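Local coordinates for protein glycogen synthase (Cyanobacterium sp. CLg1, PDB 6GNF) that belongs to the bacterial glycogen (starch) synthase family and folds into two Rossmann-like lobes, with ADP and a glycan bound in the cleft between them, at residues A[145-150]-A[163-168]; A[260-265]-A[287-292]; A[427-432]-A[456-461]. All coordinates share one frame; numbering follows the deposited sequence.

Interaction 1 (A[145-150]-A[163-168]); sequences AVPLLV and ENTIFV. With SO4 (sulfate ion), chain H.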
loop_
_atom_site.group_PDB
_atom_site.type_symbol
_atom_site.label_atom_id
_atom_site.label_comp_id
_atom_site.label_asym_id
_atom_site.label_seq_id
_atom_site.Cartn_x
_atom_site.Cartn_y
_atom_site.Cartn_z
ATOM N N ALA A 145 -2.480 19.682 14.778
ATOM C CA ALA A 145 -1.847 20.383 15.891
ATOM C C ALA A 145 -0.354 20.095 16.008
ATOM O O ALA A 145 0.379 20.835 16.665
ATOM C CB ALA A 145 -2.558 20.044 17.196
ATOM N N VAL A 146 0.119 19.045 15.349
ATOM C CA VAL A 146 1.494 18.581 15.568
ATOM C C VAL A 146 2.551 19.609 15.145
ATOM O O VAL A 146 3.502 19.836 15.914
ATOM C CB VAL A 146 1.742 17.201 14.925
ATOM C CG1 VAL A 146 3.229 16.881 14.836
ATOM C CG2 VAL A 146 1.028 16.127 15.730
ATOM N N PRO A 147 2.400 20.215 13.949
ATOM C CA PRO A 147 3.366 21.251 13.573
ATOM C C PRO A 147 3.394 22.469 14.505
ATOM O O PRO A 147 4.402 23.177 14.541
ATOM C CB PRO A 147 2.915 21.662 12.170
ATOM C CG PRO A 147 2.243 20.439 11.636
ATOM C CD PRO A 147 1.504 19.890 12.830
ATOM N N LEU A 148 2.340 22.680 15.288
ATOM C CA LEU A 148 2.287 23.829 16.191
ATOM C C LEU A 148 2.806 23.513 17.590
ATOM O O LEU A 148 3.262 24.413 18.288
ATOM C CB LEU A 148 0.853 24.352 16.294
ATOM C CG LEU A 148 0.146 24.687 14.977
ATOM C CD1 LEU A 148 -1.308 25.061 15.246
ATOM C CD2 LEU A 148 0.858 25.810 14.249
ATOM N N LEU A 149 2.765 22.239 17.990
ATOM C CA LEU A 149 2.954 21.859 19.397
ATOM C C LEU A 149 4.183 21.021 19.699
ATOM O O LEU A 149 4.824 21.200 20.743
ATOM C CB LEU A 149 1.730 21.074 19.879
ATOM C CG LEU A 149 0.404 21.792 20.105
ATOM C CD1 LEU A 149 -0.669 20.815 20.569
ATOM C CD2 LEU A 149 0.533 22.974 21.047
ATOM N N VAL A 150 4.541 20.118 18.796
ATOM C CA VAL A 150 5.532 19.089 19.111
ATOM C C VAL A 150 6.953 19.489 18.679
ATOM O O VAL A 150 7.246 19.568 17.487
ATOM C CB VAL A 150 5.148 17.743 18.459
ATOM C CG1 VAL A 150 6.160 16.664 18.798
ATOM C CG2 VAL A 150 3.757 17.305 18.915
ATOM N N GLU A 163 3.983 26.965 10.915
ATOM C CA GLU A 163 2.803 27.112 10.068
ATOM C C GLU A 163 3.063 26.980 8.574
ATOM O O GLU A 163 2.115 26.818 7.821
ATOM C CB GLU A 163 2.105 28.438 10.371
ATOM C CG GLU A 163 1.583 28.496 11.798
ATOM C CD GLU A 163 0.755 29.745 12.094
ATOM O OE1 GLU A 163 -0.213 30.046 11.362
ATOM O OE2 GLU A 163 1.095 30.459 13.059
ATOM N N ASN A 164 4.319 27.059 8.145
ATOM C CA ASN A 164 4.637 26.916 6.722
ATOM C C ASN A 164 4.882 25.472 6.373
ATOM O O ASN A 164 5.995 25.090 5.989
ATOM C CB ASN A 164 5.830 27.774 6.339
ATOM C CG ASN A 164 5.518 29.251 6.455
ATOM O OD1 ASN A 164 4.460 29.710 6.028
ATOM N ND2 ASN A 164 6.409 29.989 7.081
ATOM N N THR A 165 3.810 24.691 6.474
ATOM C CA THR A 165 3.884 23.250 6.433
ATOM C C THR A 165 3.063 22.695 5.283
ATOM O O THR A 165 2.004 23.220 4.977
ATOM C CB THR A 165 3.374 22.678 7.766
ATOM O OG1 THR A 165 4.293 23.067 8.795
ATOM C CG2 THR A 165 3.257 21.157 7.712
ATOM N N ILE A 166 3.585 21.651 4.645
ATOM C CA ILE A 166 2.854 20.874 3.660
ATOM C C ILE A 166 2.395 19.587 4.336
ATOM O O ILE A 166 3.218 18.767 4.739
ATOM C CB ILE A 166 3.743 20.525 2.450
ATOM C CG1 ILE A 166 4.179 21.802 1.727
ATOM C CG2 ILE A 166 3.007 19.615 1.471
ATOM C CD1 ILE A 166 5.271 21.586 0.707
ATOM N N PHE A 167 1.082 19.405 4.440
ATOM C CA PHE A 167 0.516 18.169 4.958
ATOM C C PHE A 167 0.323 17.172 3.815
ATOM O O PHE A 167 -0.415 17.447 2.874
ATOM C CB PHE A 167 -0.839 18.433 5.622
ATOM C CG PHE A 167 -0.751 19.203 6.911
ATOM C CD1 PHE A 167 -0.486 18.554 8.108
ATOM C CD2 PHE A 167 -0.944 20.578 6.932
ATOM C CE1 PHE A 167 -0.406 19.259 9.295
ATOM C CE2 PHE A 167 -0.867 21.286 8.111
ATOM C CZ PHE A 167 -0.602 20.625 9.296
ATOM N N VAL A 168 0.958 16.008 3.914
ATOM C CA VAL A 168 0.733 14.926 2.955
ATOM C C VAL A 168 -0.226 13.908 3.570
ATOM O O VAL A 168 0.111 13.200 4.527
ATOM C CB VAL A 168 2.049 14.244 2.545
ATOM C CG1 VAL A 168 1.790 13.164 1.504
ATOM C CG2 VAL A 168 3.022 15.265 1.977
HETATM S S SO4 H . 9.836 28.388 8.168
HETATM O O1 SO4 H . 8.453 28.503 8.680
HETATM O O2 SO4 H . 9.840 28.703 6.717
HETATM O O3 SO4 H . 10.353 27.014 8.377
HETATM O O4 SO4 H . 10.686 29.346 8.917
#

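Interaction 2 (A[260-265]-A[287-292]); sequences AGFLNC and VELDAV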
loop_
_atom_site.group_PDB
_atom_site.type_symbol
_atom_site.label_atom_id
_atom_site.label_comp_id
_atom_site.label_asym_id
_atom_site.label_seq_id
_atom_site.Cartn_x
_atom_site.Cartn_y
_atom_site.Cartn_z
ATOM N N ALA A 260 -14.243 14.300 -1.026
ATOM C CA ALA A 260 -14.095 15.580 -0.338
ATOM C C ALA A 260 -12.631 15.993 -0.236
ATOM O O ALA A 260 -12.301 17.167 -0.370
ATOM C CB ALA A 260 -14.723 15.519 1.050
ATOM N N GLY A 261 -11.755 15.023 0.016
ATOM C CA GLY A 261 -10.321 15.270 0.076
ATOM C C GLY A 261 -9.763 15.756 -1.248
ATOM O O GLY A 261 -8.953 16.696 -1.295
ATOM N N PHE A 262 -10.167 15.112 -2.337
ATOM C CA PHE A 262 -9.761 15.567 -3.670
ATOM C C PHE A 262 -10.210 16.991 -3.933
ATOM O O PHE A 262 -9.462 17.786 -4.499
ATOM C CB PHE A 262 -10.325 14.672 -4.782
ATOM C CG PHE A 262 -9.557 13.402 -5.008
ATOM C CD1 PHE A 262 -8.193 13.311 -4.735
ATOM C CD2 PHE A 262 -10.198 12.294 -5.521
ATOM C CE1 PHE A 262 -7.499 12.130 -4.958
ATOM C CE2 PHE A 262 -9.512 11.117 -5.755
ATOM C CZ PHE A 262 -8.160 11.034 -5.473
ATOM N N LEU A 263 -11.437 17.306 -3.534
ATOM C CA LEU A 263 -12.018 18.610 -3.828
ATOM C C LEU A 263 -11.463 19.729 -2.955
ATOM O O LEU A 263 -11.655 20.896 -3.267
ATOM C CB LEU A 263 -13.546 18.563 -3.694
ATOM C CG LEU A 263 -14.274 17.714 -4.742
ATOM C CD1 LEU A 263 -15.749 17.567 -4.394
ATOM C CD2 LEU A 263 -14.112 18.306 -6.132
ATOM N N ASN A 264 -10.789 19.394 -1.858
ATOM C CA ASN A 264 -10.317 20.410 -0.929
ATOM C C ASN A 264 -8.806 20.528 -0.809
ATOM O O ASN A 264 -8.326 21.502 -0.230
ATOM C CB ASN A 264 -10.945 20.186 0.453
ATOM C CG ASN A 264 -12.373 20.690 0.525
ATOM O OD1 ASN A 264 -12.608 21.861 0.800
ATOM N ND2 ASN A 264 -13.335 19.815 0.263
ATOM N N CYS A 265 -8.058 19.588 -1.379
ATOM C CA CYS A 265 -6.604 19.647 -1.280
ATOM C C CYS A 265 -6.062 20.667 -2.266
ATOM O O CYS A 265 -6.770 21.110 -3.167
ATOM C CB CYS A 265 -5.972 18.274 -1.541
ATOM S SG CYS A 265 -6.129 17.697 -3.251
ATOM N N VAL A 287 -12.955 3.906 -10.061
ATOM C CA VAL A 287 -13.988 3.426 -9.134
ATOM C C VAL A 287 -14.961 4.567 -8.784
ATOM O O VAL A 287 -15.179 4.915 -7.613
ATOM C CB VAL A 287 -13.352 2.777 -7.877
ATOM C CG1 VAL A 287 -14.409 2.131 -6.990
ATOM C CG2 VAL A 287 -12.339 1.723 -8.304
ATOM N N GLU A 288 -15.518 5.146 -9.847
ATOM C CA GLU A 288 -16.532 6.208 -9.797
ATOM C C GLU A 288 -16.027 7.596 -9.408
ATOM O O GLU A 288 -16.812 8.531 -9.409
ATOM C CB GLU A 288 -17.727 5.808 -8.923
ATOM C CG GLU A 288 -18.463 4.580 -9.429
ATOM C CD GLU A 288 -19.248 3.891 -8.331
ATOM O OE1 GLU A 288 -20.480 4.029 -8.314
ATOM O OE2 GLU A 288 -18.630 3.221 -7.466
ATOM N N LEU A 289 -14.737 7.747 -9.109
ATOM C CA LEU A 289 -14.177 9.070 -8.809
ATOM C C LEU A 289 -13.363 9.633 -9.980
ATOM O O LEU A 289 -12.649 10.623 -9.824
ATOM C CB LEU A 289 -13.343 9.048 -7.515
ATOM C CG LEU A 289 -14.161 8.929 -6.220
ATOM C CD1 LEU A 289 -15.211 7.843 -6.266
ATOM C CD2 LEU A 289 -13.258 8.740 -5.003
ATOM N N ASP A 290 -13.543 9.060 -11.169
ATOM C CA ASP A 290 -12.790 9.485 -12.354
ATOM C C ASP A 290 -13.032 10.948 -12.726
ATOM O O ASP A 290 -12.091 11.653 -13.093
ATOM C CB ASP A 290 -13.068 8.572 -13.559
ATOM C CG ASP A 290 -14.536 8.507 -13.932
ATOM O OD1 ASP A 290 -15.383 8.356 -13.030
ATOM O OD2 ASP A 290 -14.845 8.609 -15.134
ATOM N N ALA A 291 -14.281 11.397 -12.639
ATOM C CA ALA A 291 -14.616 12.772 -13.002
ATOM C C ALA A 291 -14.067 13.751 -11.965
ATOM O O ALA A 291 -13.540 14.808 -12.312
ATOM C CB ALA A 291 -16.121 12.940 -13.175
ATOM N N VAL A 292 -14.156 13.398 -10.690
ATOM C CA VAL A 292 -13.557 14.225 -9.648
ATOM C C VAL A 292 -12.042 14.333 -9.843
ATOM O O VAL A 292 -11.492 15.428 -9.797
ATOM C CB VAL A 292 -13.881 13.693 -8.238
ATOM C CG1 VAL A 292 -13.134 14.482 -7.175
ATOM C CG2 VAL A 292 -15.381 13.756 -7.974
#

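Interaction 3 (A[427-432]-A[456-461]); sequences CLMPSR and GGLVDT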
loop_
_atom_site.group_PDB
_atom_site.type_symbol
_atom_site.label_atom_id
_atom_site.label_comp_id
_atom_site.label_asym_id
_atom_site.label_seq_id
_atom_site.Cartn_x
_atom_site.Cartn_y
_atom_site.Cartn_z
ATOM N N CYS A 427 8.883 -13.544 -10.402
ATOM C CA CYS A 427 7.951 -12.955 -9.443
ATOM C C CYS A 427 6.592 -12.772 -10.119
ATOM O O CYS A 427 6.434 -11.940 -11.007
ATOM C CB CYS A 427 8.493 -11.617 -8.956
ATOM S SG CYS A 427 7.334 -10.674 -7.963
ATOM N N LEU A 428 5.610 -13.552 -9.680
ATOM C CA LEU A 428 4.323 -13.665 -10.355
ATOM C C LEU A 428 3.266 -12.798 -9.680
ATOM O O LEU A 428 2.934 -13.023 -8.512
ATOM C CB LEU A 428 3.891 -15.128 -10.331
ATOM C CG LEU A 428 2.684 -15.571 -11.149
ATOM C CD1 LEU A 428 2.983 -15.483 -12.633
ATOM C CD2 LEU A 428 2.301 -16.995 -10.774
ATOM N N MET A 429 2.763 -11.791 -10.404
ATOM C CA MET A 429 1.763 -10.858 -9.875
ATOM C C MET A 429 0.569 -10.695 -10.822
ATOM O O MET A 429 0.504 -9.729 -11.587
ATOM C CB MET A 429 2.397 -9.488 -9.637
ATOM C CG MET A 429 3.607 -9.515 -8.717
ATOM S SD MET A 429 4.291 -7.871 -8.473
ATOM C CE MET A 429 2.996 -7.102 -7.524
ATOM N N PRO A 430 -0.416 -11.604 -10.732
ATOM C CA PRO A 430 -1.614 -11.536 -11.563
ATOM C C PRO A 430 -2.666 -10.583 -10.993
ATOM O O PRO A 430 -3.816 -10.978 -10.774
ATOM C CB PRO A 430 -2.112 -12.981 -11.540
ATOM C CG PRO A 430 -1.741 -13.458 -10.182
ATOM C CD PRO A 430 -0.434 -12.787 -9.853
ATOM N N SER A 431 -2.269 -9.336 -10.758
ATOM C CA SER A 431 -3.149 -8.357 -10.142
ATOM C C SER A 431 -4.257 -7.924 -11.099
ATOM O O SER A 431 -4.030 -7.773 -12.293
ATOM C CB SER A 431 -2.354 -7.128 -9.687
ATOM O OG SER A 431 -1.346 -7.496 -8.762
ATOM N N ARG A 432 -5.454 -7.719 -10.556
ATOM C CA ARG A 432 -6.575 -7.174 -11.316
ATOM C C ARG A 432 -6.505 -5.651 -11.399
ATOM O O ARG A 432 -6.994 -5.057 -12.351
ATOM C CB ARG A 432 -7.901 -7.611 -10.698
ATOM C CG ARG A 432 -8.148 -9.109 -10.812
ATOM C CD ARG A 432 -9.535 -9.490 -10.331
ATOM N NE ARG A 432 -9.853 -10.888 -10.643
ATOM C CZ ARG A 432 -9.624 -11.939 -9.852
ATOM N NH1 ARG A 432 -9.067 -11.796 -8.658
ATOM N NH2 ARG A 432 -9.960 -13.153 -10.264
ATOM N N GLY A 456 -1.925 -0.567 -14.021
ATOM C CA GLY A 456 -1.345 0.407 -13.098
ATOM C C GLY A 456 0.160 0.518 -13.210
ATOM O O GLY A 456 0.706 0.498 -14.311
ATOM N N GLY A 457 0.832 0.620 -12.071
ATOM C CA GLY A 457 2.273 0.826 -12.035
ATOM C C GLY A 457 3.120 -0.366 -12.431
ATOM O O GLY A 457 4.336 -0.234 -12.590
ATOM N N LEU A 458 2.496 -1.528 -12.619
ATOM C CA LEU A 458 3.216 -2.691 -13.130
ATOM C C LEU A 458 3.667 -2.438 -14.566
ATOM O O LEU A 458 4.740 -2.883 -14.974
ATOM C CB LEU A 458 2.356 -3.952 -13.051
ATOM C CG LEU A 458 1.926 -4.373 -11.641
ATOM C CD1 LEU A 458 0.927 -5.525 -11.699
ATOM C CD2 LEU A 458 3.125 -4.746 -10.790
ATOM N N VAL A 459 2.848 -1.711 -15.324
ATOM C CA VAL A 459 3.223 -1.295 -16.674
ATOM C C VAL A 459 4.421 -0.346 -16.619
ATOM O O VAL A 459 5.347 -0.459 -17.408
ATOM C CB VAL A 459 2.052 -0.597 -17.410
ATOM C CG1 VAL A 459 2.507 -0.101 -18.778
ATOM C CG2 VAL A 459 0.870 -1.552 -17.569
ATOM N N ASP A 460 4.407 0.587 -15.680
ATOM C CA ASP A 460 5.495 1.553 -15.525
ATOM C C ASP A 460 6.802 0.916 -15.067
ATOM O O ASP A 460 7.868 1.333 -15.500
ATOM C CB ASP A 460 5.110 2.652 -14.515
ATOM C CG ASP A 460 4.119 3.645 -15.070
ATOM O OD1 ASP A 460 4.298 4.105 -16.214
ATOM O OD2 ASP A 460 3.155 3.979 -14.361
ATOM N N THR A 461 6.714 -0.056 -14.164
ATOM C CA THR A 461 7.894 -0.599 -13.491
ATOM C C THR A 461 8.514 -1.819 -14.167
ATOM O O THR A 461 9.659 -2.165 -13.890
ATOM C CB THR A 461 7.565 -0.971 -12.032
ATOM O OG1 THR A 461 6.407 -1.826 -12.001
ATOM C CG2 THR A 461 7.298 0.285 -11.228
#

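Interaction 1 (A[145-150]-A[163-168])
Pro147 points CG at the far end of the Phe167 ring: it lies 3.7 Å from Phe167 CZ and just as close to CE1. The two side chains arrive from opposite directions and the ring is met obliquely. Phe167 has CG anti to its carbonyl carbon (chi1 -70°), and this setting brings the end of the ring nearer to the short helix than the root of the side chain suggests. Thr165, two residues earlier, adds a second layer: its CG2 sits 4.1 Å above the plane of the Phe167 ring, over its centre, and also brushes Pro147 CG. The hydroxyl branch of Thr165 lies 3.9 Å, OG1 to CB, from Pro147, but its hydrogen bond goes to the carbonyl of Gly162. Farther out the contact thins to a single pair of carbons, Leu148 CD2 against Glu163 CG at 3.7 Å, while the carboxylate beyond binds Phe191 N through OE1. Near the start of 163-168, the exposed Asn164 is the centre of an inverse gamma turn, and its ND2 gives a hydrogen bond of 3.0 Å to O1 of a sulfate ion, likely a crystallisation additive, which Asn23 also holds. The short helix thus meets the start of the strand mainly through apolar contacts; the backbone hydrogen bond of Pro147 with Gly162 adds to the junction. Strand 166-170 runs parallel between strands 23-27 and 195-200; helix 146-149 leans on strand 72-82 through Leu149, and helix 526-540 packs against Ile166 and Val168.

Interaction 2 (A[260-265]-A[287-292])
Phe262 reaches across to the loop and first helical turn at 287-292. CB comes first, 3.7 Å from Val292 CG1, and the ring begins beside the same methyl, with CD2 at 4.0 Å from that CG1. One atom farther along this side of the ring, CE2 approaches Leu289 CD2 more loosely, at 4.5 Å. Both branched residues meet the ring obliquely, and elsewhere the phenyl group packs on Met198 and Leu200 of strand 195-200, so the side chain bridges sheet and helix. Val292 has CG1 anti to its backbone N (chi1 174°), which turns this single methyl toward helix 257-264. There it also receives Leu263, whose CD2 stops 4.1 Å from Val292 CG1, the two side chains crossing at about a right angle. One methyl thus touches two successive residues of helix 257-264, and no hydrogen bond links the segments. The polar groups bond within their own segment or to residues outside the contact. Asn264 ND2 reaches back one turn to Ala260 O at 2.9 Å in a nearly straight bond (169°), with the acceptor in the plane of the amide; ND2 also bonds to Asp226 OD2, and OD1 to Lys182 NZ. Leu289 occupies the N-cap position of helix 290-296, and Asp290 forms a salt bridge with Arg294. As an example of apolar contact between helix ends, the pair belongs to the amino-terminal Rossmann-like lobe of a GT-B fold, in which helix 257-264 leads into parallel strand 267-270, with the glycan's AC1 unit about 12 Å from the Phe262 side chain, too far to touch.

Interaction 3 (A[427-432]-A[456-461])
No flat side chain takes part where Leu458 meets Met429 and Ser431; the planar group with both faces engaged is the carbonyl of Gly457, just before Leu458. Thr461 N and Thr461 OG1 reach Gly457 O from opposite faces of its plane, the hydroxyl at 2.7 Å and tilted 27° from that plane; OG1 is also hydrogen-bonded to Gln440 NE2. This double grip ties together the short helix that presents Leu458. The isobutyl group then forks over the strand end. Its CD2 takes the Met429 thioether, with CE at 4.0 Å and SD at 4.1 Å, and its CD1 lies 4.2 Å from Ser431 CB. A bend at the last torsion of Met429 (chi3 68°) swings the methyl round so that sulfur and methyl both meet the one branch. Ser431 meets Leu458 through CB, while OG is hydrogen-bonded to Glu434 OE1. ADP lies about 5 Å from the Met429 side chain, placing this small apolar junction next to the nucleotide pocket. Strand 426-429 runs between strands 352-356 and 449-452 of the parallel sheet; helix 439-445 adds Gln440 beside both Met429 and Leu458, and helix 273-281 of the other lobe bonds to Gly456 and Asp460.

Overall arrangement
The three contacts show one principle in different settings: mainly apolar packing joins the elements, while hydrogen bonds work within each element or outward. Interactions 1 and 2 share a lobe and come within about 7 Å at their nearest atoms, yet hold different helices; interaction 3 lies in the second lobe, its centre about 36 Å from that of interaction 1. Interaction 3 is wholly buried and sets a leucine against a thioether and a serine carbon near ADP. Interaction 1 has a buried proline-aromatic centre but runs out to an exposed glutamate, with a sulfate bound nearby by Asn164. Interaction 2, partly buried, sets a phenylalanine against branched aliphatic residues, some 12 Å from the bound glycan.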